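Local coordinates for ribonucleoside triphosphate reductase (Lactobacillus leichmannii, PDB 1L1L), which catalyses the adenosylcobalamin (B12)-dependent reduction of ribonucleoside triphosphates to deoxyribonucleoside triphosphates as an allosterically regulated monomer, at residues Ser8-Phe11 / Ile12-Lys16; Ser45-Trp48 / Asp49-Val52; Arg84-Lys87 / Leu88-Leu92; Ala443-Tyr446 / Ala447-Thr451; Lys527-Gln530 / Asp531-Thr535. All coordinates share one frame; numbering follows the deposited sequence.

Interaction 1 (Ser8-Phe11 / Ile12-Lys16); sequences SAEF and IDRVK
The charged pair on this first helical turn is Glu10 and Arg14, joined by a salt bridge of 3.2 Å between Glu10 OE2 and Arg14 NH1. The carboxylate and guanidinium planes stand 64° apart, which rules out a flat two-pronged pairing and leaves a single oxygen facing a single nitrogen. Arg14 reaches back by bending at chi2 and chi3, and this lays one face of its guanidinium over Phe11 CA while NH2 comes to the edge of the Phe11 ring.

Apolar packing is carried by Phe11 and Val15. The CG2 methyl of Val15 sits over one ring face as a CH-pi contact, 3.8 Å from the ring centroid and displaced toward CZ.

Hydrogen bonds start at the N-cap, where Phe11 N donates to Ser8 OG at 3.2 Å. Helical bonds follow from Ile12 N to Ser8 O, from Asp13 N to Ala9 O and from Val15 N to Phe11 O; that from Arg14 N to Glu10 O is weak.

Helix 9-18 thus begins with Ser8 as its cap and rests against helix 72-90: Phe11 touches Glu83, Ile12 meets Tyr86, and Val15 packs on Tyr90, while the Glu10-Arg14 pair is exposed.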
loop_
_atom_site.group_PDB
_atom_site.type_symbol
_atom_site.label_atom_id
_atom_site.label_comp_id
_atom_site.label_asym_id
_atom_site.label_seq_id
_atom_site.Cartn_x
_atom_site.Cartn_y
_atom_site.Cartn_z
ATOM N N SER A 8 4.088 7.372 -30.455
ATOM C CA SER A 8 3.387 8.106 -31.499
ATOM C C SER A 8 1.934 7.690 -31.596
ATOM O O SER A 8 1.572 6.572 -31.225
ATOM C CB SER A 8 4.063 7.864 -32.847
ATOM O OG SER A 8 3.926 6.509 -33.226
ATOM N N ALA A 9 1.103 8.590 -32.111
ATOM C CA ALA A 9 -0.318 8.309 -32.271
ATOM C C ALA A 9 -0.487 7.122 -33.206
ATOM O O ALA A 9 -1.375 6.283 -33.024
ATOM C CB ALA A 9 -1.031 9.526 -32.838
ATOM N N GLU A 10 0.381 7.057 -34.210
ATOM C CA GLU A 10 0.342 5.979 -35.189
ATOM C C GLU A 10 0.512 4.631 -34.510
ATOM O O GLU A 10 -0.162 3.662 -34.853
ATOM C CB GLU A 10 1.446 6.179 -36.234
ATOM C CG GLU A 10 1.395 5.183 -37.379
ATOM C CD GLU A 10 2.439 5.465 -38.450
ATOM O OE1 GLU A 10 2.418 6.574 -39.032
ATOM O OE2 GLU A 10 3.277 4.575 -38.711
ATOM N N PHE A 11 1.418 4.574 -33.540
ATOM C CA PHE A 11 1.660 3.336 -32.814
ATOM C C PHE A 11 0.476 2.977 -31.914
ATOM O O PHE A 11 0.045 1.821 -31.860
ATOM C CB PHE A 11 2.929 3.455 -31.966
ATOM C CG PHE A 11 3.126 2.304 -31.028
ATOM C CD1 PHE A 11 3.415 1.035 -31.517
ATOM C CD2 PHE A 11 2.959 2.473 -29.657
ATOM C CE1 PHE A 11 3.532 -0.055 -30.660
ATOM C CE2 PHE A 11 3.074 1.390 -28.787
ATOM C CZ PHE A 11 3.360 0.121 -29.290
ATOM N N ILE A 12 -0.047 3.969 -31.205
ATOM C CA ILE A 12 -1.174 3.743 -30.306
ATOM C C ILE A 12 -2.369 3.167 -31.060
ATOM O O ILE A 12 -2.892 2.111 -30.694
ATOM C CB ILE A 12 -1.580 5.047 -29.610
ATOM C CG1 ILE A 12 -0.385 5.590 -28.822
ATOM C CG2 ILE A 12 -2.778 4.803 -28.696
ATOM C CD1 ILE A 12 -0.529 7.030 -28.400
ATOM N N ASP A 13 -2.790 3.856 -32.120
ATOM C CA ASP A 13 -3.912 3.396 -32.936
ATOM C C ASP A 13 -3.719 1.958 -33.403
ATOM O O ASP A 13 -4.684 1.207 -33.525
ATOM C CB ASP A 13 -4.098 4.292 -34.162
ATOM C CG ASP A 13 -4.574 5.680 -33.805
ATOM O OD1 ASP A 13 -5.497 5.796 -32.967
ATOM O OD2 ASP A 13 -4.035 6.654 -34.370
ATOM N N ARG A 14 -2.472 1.581 -33.667
ATOM C CA ARG A 14 -2.162 0.230 -34.127
ATOM C C ARG A 14 -2.392 -0.779 -33.000
ATOM O O ARG A 14 -2.942 -1.862 -33.215
ATOM C CB ARG A 14 -0.704 0.166 -34.607
ATOM C CG ARG A 14 -0.508 -0.528 -35.956
ATOM C CD ARG A 14 0.535 0.209 -36.801
ATOM N NE ARG A 14 1.863 0.201 -36.189
ATOM C CZ ARG A 14 2.641 1.274 -36.070
ATOM N NH1 ARG A 14 2.228 2.453 -36.521
ATOM N NH2 ARG A 14 3.831 1.173 -35.489
ATOM N N VAL A 15 -1.957 -0.424 -31.795
ATOM C CA VAL A 15 -2.135 -1.301 -30.646
ATOM C C VAL A 15 -3.620 -1.458 -30.358
ATOM O O VAL A 15 -4.109 -2.570 -30.143
ATOM C CB VAL A 15 -1.434 -0.726 -29.403
ATOM C CG1 VAL A 15 -1.800 -1.540 -28.167
ATOM C CG2 VAL A 15 0.066 -0.747 -29.609
ATOM N N LYS A 16 -4.331 -0.336 -30.372
ATOM C CA LYS A 16 -5.771 -0.319 -30.121
ATOM C C LYS A 16 -6.519 -1.156 -31.158
ATOM O O LYS A 16 -7.578 -1.724 -30.879
ATOM C CB LYS A 16 -6.295 1.120 -30.155
ATOM C CG LYS A 16 -5.722 2.024 -29.075
ATOM C CD LYS A 16 -6.097 3.489 -29.283
ATOM C CE LYS A 16 -7.603 3.709 -29.252
ATOM N NZ LYS A 16 -7.955 5.140 -29.504
HETATM O O HOH W 1 -3.812 7.447 -30.801
#

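Interaction 2 (Ser45-Trp48 / Asp49-Val52); sequences SENW and DETV
Over one face of the Trp48 indole lies Val52 CG2, a CH-pi contact 3.4 Å from the centroid of the six-membered ring and only 9° off its normal. The indole can cover the valine one turn ahead because its CG is anti to the backbone N (chi1 -177°), which lays the ring along the helix. Tyr90 stacks with the indole, Tyr31 meets it edge-to-face, and NE1 donates to Tyr90 O.

Two further flat groups, the Asn47 amide and the Glu50 carboxylate, run side by side with planes 22° apart. Glu50 OE1 uses its anti lone pair to accept from Asn47 N at 2.7 Å, the carboxylate thereby turning back on the start of its own helix. Its other oxygen, OE2, forms a salt bridge with Arg44. A water links the side chains of Asn47 and Asp49, accepting from ND2 and donating to OD2.

Thr51 OG1 donates to Glu46 OE2 over 2.5 Å, approaching from above the carboxylate plane. Glu46 OE1 is held in turn by a salt bridge to Arg54, so both oxygens of the Glu46 carboxylate are engaged.

Helical bonds begin with Thr51 N to Asn47 O and Val52 N to Trp48 O. Asn47 is the N-cap residue, and the bond from its N-H to the Glu50 side chain, at position N3, is one of the two bonds of a capping box. The reciprocal bond from the Asn47 side chain is absent, so the box that opens helix 48-60 is incomplete.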
loop_
_atom_site.group_PDB
_atom_site.type_symbol
_atom_site.label_atom_id
_atom_site.label_comp_id
_atom_site.label_asym_id
_atom_site.label_seq_id
_atom_site.Cartn_x
_atom_site.Cartn_y
_atom_site.Cartn_z
ATOM N N SER A 45 -12.595 13.133 -18.718
ATOM C CA SER A 45 -11.588 12.312 -18.064
ATOM C C SER A 45 -10.912 11.445 -19.131
ATOM O O SER A 45 -11.489 11.190 -20.184
ATOM C CB SER A 45 -12.231 11.422 -16.998
ATOM O OG SER A 45 -13.138 10.496 -17.573
ATOM N N GLU A 46 -9.690 11.009 -18.849
ATOM C CA GLU A 46 -8.914 10.175 -19.764
ATOM C C GLU A 46 -9.602 8.884 -20.198
ATOM O O GLU A 46 -10.545 8.402 -19.556
ATOM C CB GLU A 46 -7.588 9.781 -19.112
ATOM C CG GLU A 46 -6.586 10.898 -18.880
ATOM C CD GLU A 46 -5.366 10.384 -18.139
ATOM O OE1 GLU A 46 -4.298 11.029 -18.188
ATOM O OE2 GLU A 46 -5.487 9.321 -17.495
ATOM N N ASN A 47 -9.116 8.329 -21.308
ATOM C CA ASN A 47 -9.598 7.048 -21.821
ATOM C C ASN A 47 -8.431 6.120 -21.492
ATOM O O ASN A 47 -7.326 6.599 -21.243
ATOM C CB ASN A 47 -9.837 7.113 -23.335
ATOM C CG ASN A 47 -10.978 8.050 -23.701
ATOM O OD1 ASN A 47 -12.078 7.959 -23.146
ATOM N ND2 ASN A 47 -10.725 8.953 -24.640
ATOM N N TRP A 48 -8.663 4.812 -21.479
ATOM C CA TRP A 48 -7.615 3.855 -21.129
ATOM C C TRP A 48 -6.313 4.063 -21.913
ATOM O O TRP A 48 -5.243 4.275 -21.335
ATOM C CB TRP A 48 -8.135 2.431 -21.337
ATOM C CG TRP A 48 -7.181 1.334 -20.949
ATOM C CD1 TRP A 48 -6.956 0.176 -21.638
ATOM C CD2 TRP A 48 -6.369 1.260 -19.770
ATOM N NE1 TRP A 48 -6.059 -0.611 -20.966
ATOM C CE2 TRP A 48 -5.681 0.026 -19.816
ATOM C CE3 TRP A 48 -6.160 2.111 -18.676
ATOM C CZ2 TRP A 48 -4.797 -0.381 -18.810
ATOM C CZ3 TRP A 48 -5.281 1.707 -17.673
ATOM C CH2 TRP A 48 -4.610 0.471 -17.749
ATOM N N ASP A 49 -6.411 4.019 -23.237
ATOM C CA ASP A 49 -5.228 4.189 -24.076
ATOM C C ASP A 49 -4.402 5.414 -23.673
ATOM O O ASP A 49 -3.173 5.358 -23.681
ATOM C CB ASP A 49 -5.651 4.293 -25.551
ATOM C CG ASP A 49 -6.306 5.611 -25.867
ATOM O OD1 ASP A 49 -5.572 6.593 -26.093
ATOM O OD2 ASP A 49 -7.555 5.675 -25.877
ATOM N N GLU A 50 -5.070 6.508 -23.303
ATOM C CA GLU A 50 -4.378 7.739 -22.914
ATOM C C GLU A 50 -3.657 7.624 -21.581
ATOM O O GLU A 50 -2.562 8.161 -21.402
ATOM C CB GLU A 50 -5.353 8.904 -22.821
ATOM C CG GLU A 50 -6.105 9.228 -24.095
ATOM C CD GLU A 50 -7.131 10.311 -23.860
ATOM O OE1 GLU A 50 -8.068 10.066 -23.071
ATOM O OE2 GLU A 50 -6.995 11.408 -24.446
ATOM N N THR A 51 -4.295 6.960 -20.624
ATOM C CA THR A 51 -3.666 6.794 -19.327
ATOM C C THR A 51 -2.391 5.982 -19.479
ATOM O O THR A 51 -1.336 6.384 -19.003
ATOM C CB THR A 51 -4.604 6.070 -18.334
ATOM O OG1 THR A 51 -5.759 6.883 -18.097
ATOM C CG2 THR A 51 -3.887 5.802 -17.025
ATOM N N VAL A 52 -2.489 4.839 -20.144
ATOM C CA VAL A 52 -1.326 3.979 -20.324
ATOM C C VAL A 52 -0.193 4.714 -21.030
ATOM O O VAL A 52 0.980 4.482 -20.733
ATOM C CB VAL A 52 -1.683 2.713 -21.129
ATOM C CG1 VAL A 52 -0.428 1.883 -21.391
ATOM C CG2 VAL A 52 -2.711 1.889 -20.371
HETATM O O HOH W 2 -8.545 8.201 -26.552
#

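Interaction 3 (Arg84-Lys87 / Leu88-Leu92); sequences RLYK and LIYGL
Regular alpha-helical bonds join Arg84-Lys87 to Leu88-Leu92: Leu88 N donates to Arg84 O, Ile89 N to Leu85 O and Tyr90 N to Tyr86 O, the last at 2.9 Å. The next bond, from Gly91 N to Lys87 O, is weak at 3.3 Å. Leu92 then leaves helical geometry with a positive phi of 69°, its N turning back to Ile89 O at 2.7 Å.

Tyr86 and Tyr90 extend in the same direction from successive turns. Their planes are almost parallel, at 16°, but slid so far that the centroids are 5.7 Å apart and the rings barely overlap. The touching atoms are Tyr86 CE1 and Tyr90 CB, with the Tyr86 hydroxyl beside CD1 of the second ring. That hydroxyl bonds to Asp49 O of helix 48-60. On another flank Leu85 CG lies alongside Ile89 CD1 at 4.1 Å, a looser apolar pair.

Tyr86 also packs on Val52 of helix 48-60, Leu88 reaches Val439 of helix 436-450, and Gly91 O is bonded by Gln432 NE2. The way the chain turns off the last helical turn, with left-handed Leu92 and two bonds directed back, is a Schellman motif, a classic ending for an alpha-helix.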
loop_
_atom_site.group_PDB
_atom_site.type_symbol
_atom_site.label_atom_id
_atom_site.label_comp_id
_atom_site.label_asym_id
_atom_site.label_seq_id
_atom_site.Cartn_x
_atom_site.Cartn_y
_atom_site.Cartn_z
ATOM N N ARG A 84 6.622 -1.934 -26.296
ATOM C CA ARG A 84 6.276 -3.268 -25.806
ATOM C C ARG A 84 5.536 -3.093 -24.474
ATOM O O ARG A 84 4.517 -3.735 -24.206
ATOM C CB ARG A 84 7.538 -4.095 -25.551
ATOM C CG ARG A 84 8.179 -4.739 -26.767
ATOM C CD ARG A 84 9.426 -5.511 -26.327
ATOM N NE ARG A 84 10.547 -4.608 -26.078
ATOM C CZ ARG A 84 11.657 -4.944 -25.423
ATOM N NH1 ARG A 84 11.801 -6.171 -24.933
ATOM N NH2 ARG A 84 12.627 -4.052 -25.272
ATOM N N LEU A 85 6.075 -2.206 -23.651
ATOM C CA LEU A 85 5.501 -1.929 -22.343
ATOM C C LEU A 85 4.057 -1.478 -22.542
ATOM O O LEU A 85 3.148 -2.016 -21.918
ATOM C CB LEU A 85 6.330 -0.852 -21.649
ATOM C CG LEU A 85 6.318 -0.754 -20.122
ATOM C CD1 LEU A 85 6.596 -2.112 -19.496
ATOM C CD2 LEU A 85 7.364 0.268 -19.694
ATOM N N TYR A 86 3.844 -0.516 -23.439
ATOM C CA TYR A 86 2.498 -0.033 -23.701
ATOM C C TYR A 86 1.566 -1.166 -24.115
ATOM O O TYR A 86 0.432 -1.249 -23.636
ATOM C CB TYR A 86 2.510 1.045 -24.789
ATOM C CG TYR A 86 1.149 1.648 -25.052
ATOM C CD1 TYR A 86 0.150 0.928 -25.708
ATOM C CD2 TYR A 86 0.846 2.928 -24.603
ATOM C CE1 TYR A 86 -1.123 1.470 -25.901
ATOM C CE2 TYR A 86 -0.413 3.480 -24.790
ATOM C CZ TYR A 86 -1.390 2.749 -25.432
ATOM O OH TYR A 86 -2.643 3.292 -25.573
ATOM N N LYS A 87 2.030 -2.036 -25.010
ATOM C CA LYS A 87 1.201 -3.142 -25.471
ATOM C C LYS A 87 0.852 -4.116 -24.344
ATOM O O LYS A 87 -0.251 -4.666 -24.304
ATOM C CB LYS A 87 1.904 -3.895 -26.610
ATOM C CG LYS A 87 1.116 -5.071 -27.146
ATOM C CD LYS A 87 1.802 -5.715 -28.363
ATOM C CE LYS A 87 1.058 -6.973 -28.811
ATOM N NZ LYS A 87 1.677 -7.646 -30.001
ATOM N N LEU A 88 1.804 -4.331 -23.444
ATOM C CA LEU A 88 1.625 -5.233 -22.313
ATOM C C LEU A 88 0.596 -4.716 -21.305
ATOM O O LEU A 88 -0.324 -5.441 -20.913
ATOM C CB LEU A 88 2.961 -5.432 -21.594
ATOM C CG LEU A 88 2.921 -6.265 -20.315
ATOM C CD1 LEU A 88 2.445 -7.679 -20.612
ATOM C CD2 LEU A 88 4.310 -6.283 -19.691
ATOM N N ILE A 89 0.770 -3.465 -20.902
ATOM C CA ILE A 89 -0.113 -2.830 -19.929
ATOM C C ILE A 89 -1.490 -2.549 -20.506
ATOM O O ILE A 89 -2.498 -2.798 -19.854
ATOM C CB ILE A 89 0.503 -1.516 -19.407
ATOM C CG1 ILE A 89 1.848 -1.821 -18.729
ATOM C CG2 ILE A 89 -0.450 -0.842 -18.408
ATOM C CD1 ILE A 89 2.651 -0.592 -18.392
ATOM N N TYR A 90 -1.539 -2.037 -21.733
ATOM C CA TYR A 90 -2.822 -1.743 -22.378
ATOM C C TYR A 90 -3.700 -2.976 -22.382
ATOM O O TYR A 90 -4.922 -2.879 -22.225
ATOM C CB TYR A 90 -2.608 -1.289 -23.833
ATOM C CG TYR A 90 -3.881 -0.926 -24.573
ATOM C CD1 TYR A 90 -4.544 0.276 -24.321
ATOM C CD2 TYR A 90 -4.437 -1.797 -25.513
ATOM C CE1 TYR A 90 -5.732 0.602 -24.989
ATOM C CE2 TYR A 90 -5.623 -1.483 -26.183
ATOM C CZ TYR A 90 -6.262 -0.289 -25.915
ATOM O OH TYR A 90 -7.444 0.001 -26.559
ATOM N N GLY A 91 -3.074 -4.132 -22.593
ATOM C CA GLY A 91 -3.793 -5.389 -22.634
ATOM C C GLY A 91 -4.112 -5.939 -21.256
ATOM O O GLY A 91 -4.817 -6.943 -21.127
ATOM N N LEU A 92 -3.571 -5.291 -20.229
ATOM C CA LEU A 92 -3.803 -5.693 -18.841
ATOM C C LEU A 92 -3.165 -7.018 -18.444
ATOM O O LEU A 92 -3.589 -7.657 -17.477
ATOM C CB LEU A 92 -5.308 -5.722 -18.550
ATOM C CG LEU A 92 -5.945 -4.329 -18.497
ATOM C CD1 LEU A 92 -7.459 -4.446 -18.357
ATOM C CD2 LEU A 92 -5.356 -3.537 -17.318
#

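Interaction 4 (Ala443-Tyr446 / Ala447-Thr451); sequences AARY and AKRVT
Arg445 and Arg449 lie one turn apart on the same flank of the helix, with Arg445 NE 4.3 Å from Arg449 NH1. Glu81 OE2 sits between them, with salt bridges to both of these nitrogens, and so draws the two guanidinium groups together, consistent with a shared salt-bridge site. Arg449 bends at chi3, folding its guanidinium back along the helix until one face lies over Arg445 O, with NH1 3.7 Å from Arg445 CB. Asn59 OD1, accepting from NE, helps to hold it there.

Apolar contact is lighter. Tyr446 CE1 and Val450 CG2 meet at 4.1 Å, the two side chains crossing at a slant, and the tyrosine hydroxyl bonds to Asn100.

Among the hydrogen bonds, Ala447 N to Ala443 O is nearly straight, at 174°, and Lys448 N to Ala444 O is 2.9 Å long. Tyr446 O receives Val450 N and, weakly, Arg449 N, so one carbonyl serves two successive amides near the end of the helix.

This turn of helix 436-450 is buried among three other helices: helix 48-60 touches it at Tyr446, Arg449 and Val450, helix 72-90 brings Leu85 against Arg449, and helix 512-536 meets Ala444 and Lys448.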
loop_
_atom_site.group_PDB
_atom_site.type_symbol
_atom_site.label_atom_id
_atom_site.label_comp_id
_atom_site.label_asym_id
_atom_site.label_seq_id
_atom_site.Cartn_x
_atom_site.Cartn_y
_atom_site.Cartn_z
ATOM N N ALA A 443 8.956 -6.109 -16.618
ATOM C CA ALA A 443 8.528 -5.724 -15.274
ATOM C C ALA A 443 9.732 -5.253 -14.468
ATOM O O ALA A 443 9.749 -4.135 -13.947
ATOM C CB ALA A 443 7.860 -6.902 -14.597
ATOM N N ALA A 444 10.753 -6.100 -14.397
ATOM C CA ALA A 444 11.970 -5.775 -13.657
ATOM C C ALA A 444 12.588 -4.434 -14.036
ATOM O O ALA A 444 13.019 -3.667 -13.174
ATOM C CB ALA A 444 12.991 -6.898 -13.832
ATOM N N ARG A 445 12.629 -4.138 -15.329
ATOM C CA ARG A 445 13.224 -2.891 -15.790
ATOM C C ARG A 445 12.379 -1.678 -15.447
ATOM O O ARG A 445 12.911 -0.583 -15.207
ATOM C CB ARG A 445 13.453 -2.955 -17.309
ATOM C CG ARG A 445 14.432 -4.044 -17.754
ATOM C CD ARG A 445 14.464 -4.178 -19.294
ATOM N NE ARG A 445 14.987 -2.976 -19.943
ATOM C CZ ARG A 445 16.268 -2.781 -20.257
ATOM N NH1 ARG A 445 17.174 -3.713 -19.996
ATOM N NH2 ARG A 445 16.648 -1.640 -20.813
ATOM N N TYR A 446 11.059 -1.858 -15.436
ATOM C CA TYR A 446 10.156 -0.759 -15.114
ATOM C C TYR A 446 10.486 -0.338 -13.693
ATOM O O TYR A 446 10.770 0.824 -13.425
ATOM C CB TYR A 446 8.693 -1.224 -15.197
ATOM C CG TYR A 446 7.658 -0.158 -14.875
ATOM C CD1 TYR A 446 7.433 0.264 -13.559
ATOM C CD2 TYR A 446 6.927 0.455 -15.893
ATOM C CE1 TYR A 446 6.506 1.277 -13.273
ATOM C CE2 TYR A 446 6.004 1.462 -15.617
ATOM C CZ TYR A 446 5.799 1.870 -14.312
ATOM O OH TYR A 446 4.896 2.884 -14.061
ATOM N N ALA A 447 10.473 -1.318 -12.799
ATOM C CA ALA A 447 10.755 -1.079 -11.383
ATOM C C ALA A 447 12.141 -0.473 -11.192
ATOM O O ALA A 447 12.301 0.537 -10.503
ATOM C CB ALA A 447 10.641 -2.386 -10.608
ATOM N N LYS A 448 13.142 -1.092 -11.811
ATOM C CA LYS A 448 14.509 -0.612 -11.695
ATOM C C LYS A 448 14.599 0.877 -11.998
ATOM O O LYS A 448 15.329 1.613 -11.335
ATOM C CB LYS A 448 15.428 -1.372 -12.652
ATOM C CG LYS A 448 16.896 -1.245 -12.298
ATOM C CD LYS A 448 17.233 -2.158 -11.122
ATOM C CE LYS A 448 18.657 -1.956 -10.649
ATOM N NZ LYS A 448 19.075 -3.058 -9.747
ATOM N N ARG A 449 13.865 1.326 -13.010
ATOM C CA ARG A 449 13.895 2.732 -13.373
ATOM C C ARG A 449 13.327 3.632 -12.279
ATOM O O ARG A 449 13.889 4.690 -11.974
ATOM C CB ARG A 449 13.164 2.960 -14.697
ATOM C CG ARG A 449 14.044 2.658 -15.940
ATOM C CD ARG A 449 13.421 3.220 -17.232
ATOM N NE ARG A 449 12.182 2.532 -17.605
ATOM C CZ ARG A 449 12.120 1.316 -18.130
ATOM N NH1 ARG A 449 13.230 0.620 -18.360
ATOM N NH2 ARG A 449 10.941 0.785 -18.424
ATOM N N VAL A 450 12.219 3.214 -11.676
ATOM C CA VAL A 450 11.626 4.013 -10.615
ATOM C C VAL A 450 12.694 4.373 -9.570
ATOM O O VAL A 450 12.670 5.463 -8.999
ATOM C CB VAL A 450 10.454 3.246 -9.939
ATOM C CG1 VAL A 450 9.974 3.983 -8.700
ATOM C CG2 VAL A 450 9.307 3.098 -10.920
ATOM N N THR A 451 13.644 3.472 -9.337
ATOM C CA THR A 451 14.697 3.731 -8.353
ATOM C C THR A 451 15.614 4.909 -8.699
ATOM O O THR A 451 16.468 5.290 -7.894
ATOM C CB THR A 451 15.579 2.488 -8.110
ATOM O OG1 THR A 451 16.431 2.260 -9.241
ATOM C CG2 THR A 451 14.719 1.268 -7.873
#

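Interaction 5 (Lys527-Gln530 / Asp531-Thr535); sequences KADQ and DYSKT
Asp529 O is gripped by two donors from the same residue, Ser533 OG at 2.5 Å and Ser533 N at 2.9 Å. They arrive from opposite faces of the carbonyl plane, the hydroxyl 35° out of it. Serine can do this because its OG stands beside its own backbone N (chi1 -63°), directed back at the preceding turn. The Asp529 carboxylate comes forward to meet it, OD1 lying 3.2 Å from Ser533 OG at an angle too poor for a bond; OD1 is instead taken by Lys448 in a salt bridge and by Ser541.

Around this grip the helix continues, with Asp531 N donating to Lys527 O at 3.0 Å and Tyr532 N to Ala528 O at 3.1 Å. On the exposed side Asp531 OD2 lies near the aliphatic part of Lys527, 3.7 Å from CG, but Lys527 NZ is 5.2 Å away, so any attraction between the charges is probably weak. Tyr532 points its ring to Arg445, a cation-pi contact, while its hydroxyl reaches Asp63 and Arg449.

A carbonyl bonded by both N and OG would probably be somewhat polarised. The buried negative charge of Asp529 is probably balanced by Lys448, with Ser541 helping; Ser533 spends its hydroxyl on the backbone carbonyl.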
loop_
_atom_site.group_PDB
_atom_site.type_symbol
_atom_site.label_atom_id
_atom_site.label_comp_id
_atom_site.label_asym_id
_atom_site.label_seq_id
_atom_site.Cartn_x
_atom_site.Cartn_y
_atom_site.Cartn_z
ATOM N N LYS A 527 17.815 -12.418 -13.940
ATOM C CA LYS A 527 18.657 -12.236 -15.129
ATOM C C LYS A 527 18.410 -10.847 -15.694
ATOM O O LYS A 527 19.345 -10.107 -15.993
ATOM C CB LYS A 527 18.337 -13.287 -16.198
ATOM C CG LYS A 527 19.099 -13.051 -17.501
ATOM C CD LYS A 527 18.977 -14.224 -18.462
ATOM C CE LYS A 527 19.842 -14.001 -19.702
ATOM N NZ LYS A 527 19.860 -15.199 -20.593
ATOM N N ALA A 528 17.137 -10.491 -15.832
ATOM C CA ALA A 528 16.764 -9.179 -16.334
ATOM C C ALA A 528 17.417 -8.080 -15.493
ATOM O O ALA A 528 17.932 -7.103 -16.030
ATOM C CB ALA A 528 15.245 -9.032 -16.314
ATOM N N ASP A 529 17.390 -8.229 -14.169
ATOM C CA ASP A 529 17.996 -7.223 -13.295
ATOM C C ASP A 529 19.520 -7.214 -13.404
ATOM O O ASP A 529 20.131 -6.156 -13.376
ATOM C CB ASP A 529 17.601 -7.464 -11.836
ATOM C CG ASP A 529 18.421 -6.629 -10.857
ATOM O OD1 ASP A 529 18.308 -5.381 -10.872
ATOM O OD2 ASP A 529 19.183 -7.235 -10.066
ATOM N N GLN A 530 20.131 -8.387 -13.521
ATOM C CA GLN A 530 21.589 -8.450 -13.628
ATOM C C GLN A 530 22.083 -7.715 -14.876
ATOM O O GLN A 530 22.982 -6.876 -14.796
ATOM C CB GLN A 530 22.068 -9.904 -13.665
ATOM C CG GLN A 530 21.758 -10.701 -12.406
ATOM C CD GLN A 530 22.225 -12.143 -12.498
ATOM O OE1 GLN A 530 22.004 -12.817 -13.505
ATOM N NE2 GLN A 530 22.864 -12.628 -11.441
ATOM N N ASP A 531 21.482 -8.017 -16.023
ATOM C CA ASP A 531 21.892 -7.377 -17.268
ATOM C C ASP A 531 21.647 -5.870 -17.256
ATOM O O ASP A 531 22.523 -5.096 -17.642
ATOM C CB ASP A 531 21.169 -8.013 -18.463
ATOM C CG ASP A 531 21.359 -9.525 -18.533
ATOM O OD1 ASP A 531 22.282 -10.051 -17.872
ATOM O OD2 ASP A 531 20.589 -10.192 -19.264
ATOM N N TYR A 532 20.465 -5.448 -16.803
ATOM C CA TYR A 532 20.126 -4.025 -16.769
ATOM C C TYR A 532 20.997 -3.257 -15.784
ATOM O O TYR A 532 21.253 -2.068 -15.964
ATOM C CB TYR A 532 18.644 -3.841 -16.412
ATOM C CG TYR A 532 18.046 -2.493 -16.793
ATOM C CD1 TYR A 532 18.580 -1.726 -17.831
ATOM C CD2 TYR A 532 16.900 -2.016 -16.154
ATOM C CE1 TYR A 532 17.986 -0.520 -18.220
ATOM C CE2 TYR A 532 16.299 -0.818 -16.537
ATOM C CZ TYR A 532 16.844 -0.075 -17.567
ATOM O OH TYR A 532 16.245 1.108 -17.938
ATOM N N SER A 533 21.440 -3.938 -14.734
ATOM C CA SER A 533 22.292 -3.307 -13.734
ATOM C C SER A 533 23.645 -3.022 -14.381
ATOM O O SER A 533 24.254 -1.984 -14.144
ATOM C CB SER A 533 22.462 -4.232 -12.524
ATOM O OG SER A 533 21.212 -4.454 -11.893
ATOM N N LYS A 534 24.102 -3.954 -15.209
ATOM C CA LYS A 534 25.367 -3.795 -15.911
ATOM C C LYS A 534 25.276 -2.577 -16.834
ATOM O O LYS A 534 26.064 -1.638 -16.724
ATOM C CB LYS A 534 25.668 -5.056 -16.727
ATOM C CG LYS A 534 26.861 -4.926 -17.675
ATOM C CD LYS A 534 28.097 -4.455 -16.925
ATOM C CE LYS A 534 29.301 -4.274 -17.842
ATOM N NZ LYS A 534 30.453 -3.727 -17.071
ATOM N N THR A 535 24.296 -2.600 -17.732
ATOM C CA THR A 535 24.081 -1.517 -18.684
ATOM C C THR A 535 24.042 -0.138 -18.031
ATOM O O THR A 535 24.653 0.811 -18.523
ATOM C CB THR A 535 22.760 -1.715 -19.449
ATOM O OG1 THR A 535 22.837 -2.895 -20.256
ATOM C CG2 THR A 535 22.483 -0.528 -20.318
#

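The five turns illustrate how local helical contacts become joints between helices. Interactions 1, 2 and 3 lie in the N-terminal region of the ribonucleotide reductase alpha family and touch one another, their centres 12 to 13 Å apart: Trp48 NE1 meets Tyr90 O at 2.8 Å, and Ile12 CG2 of interaction 1 lies 3.5 Å from Tyr86 OH. Interaction 3 also packs on interaction 4 through Leu85. Interactions 4 and 5, about 11 Å apart between centres, are tied by a salt bridge of 2.7 Å from Lys448 NZ to Asp529 OD1. Interaction 1 and interaction 5 lie farther apart, about 17 Å between nearest atoms, connected through the intervening helices.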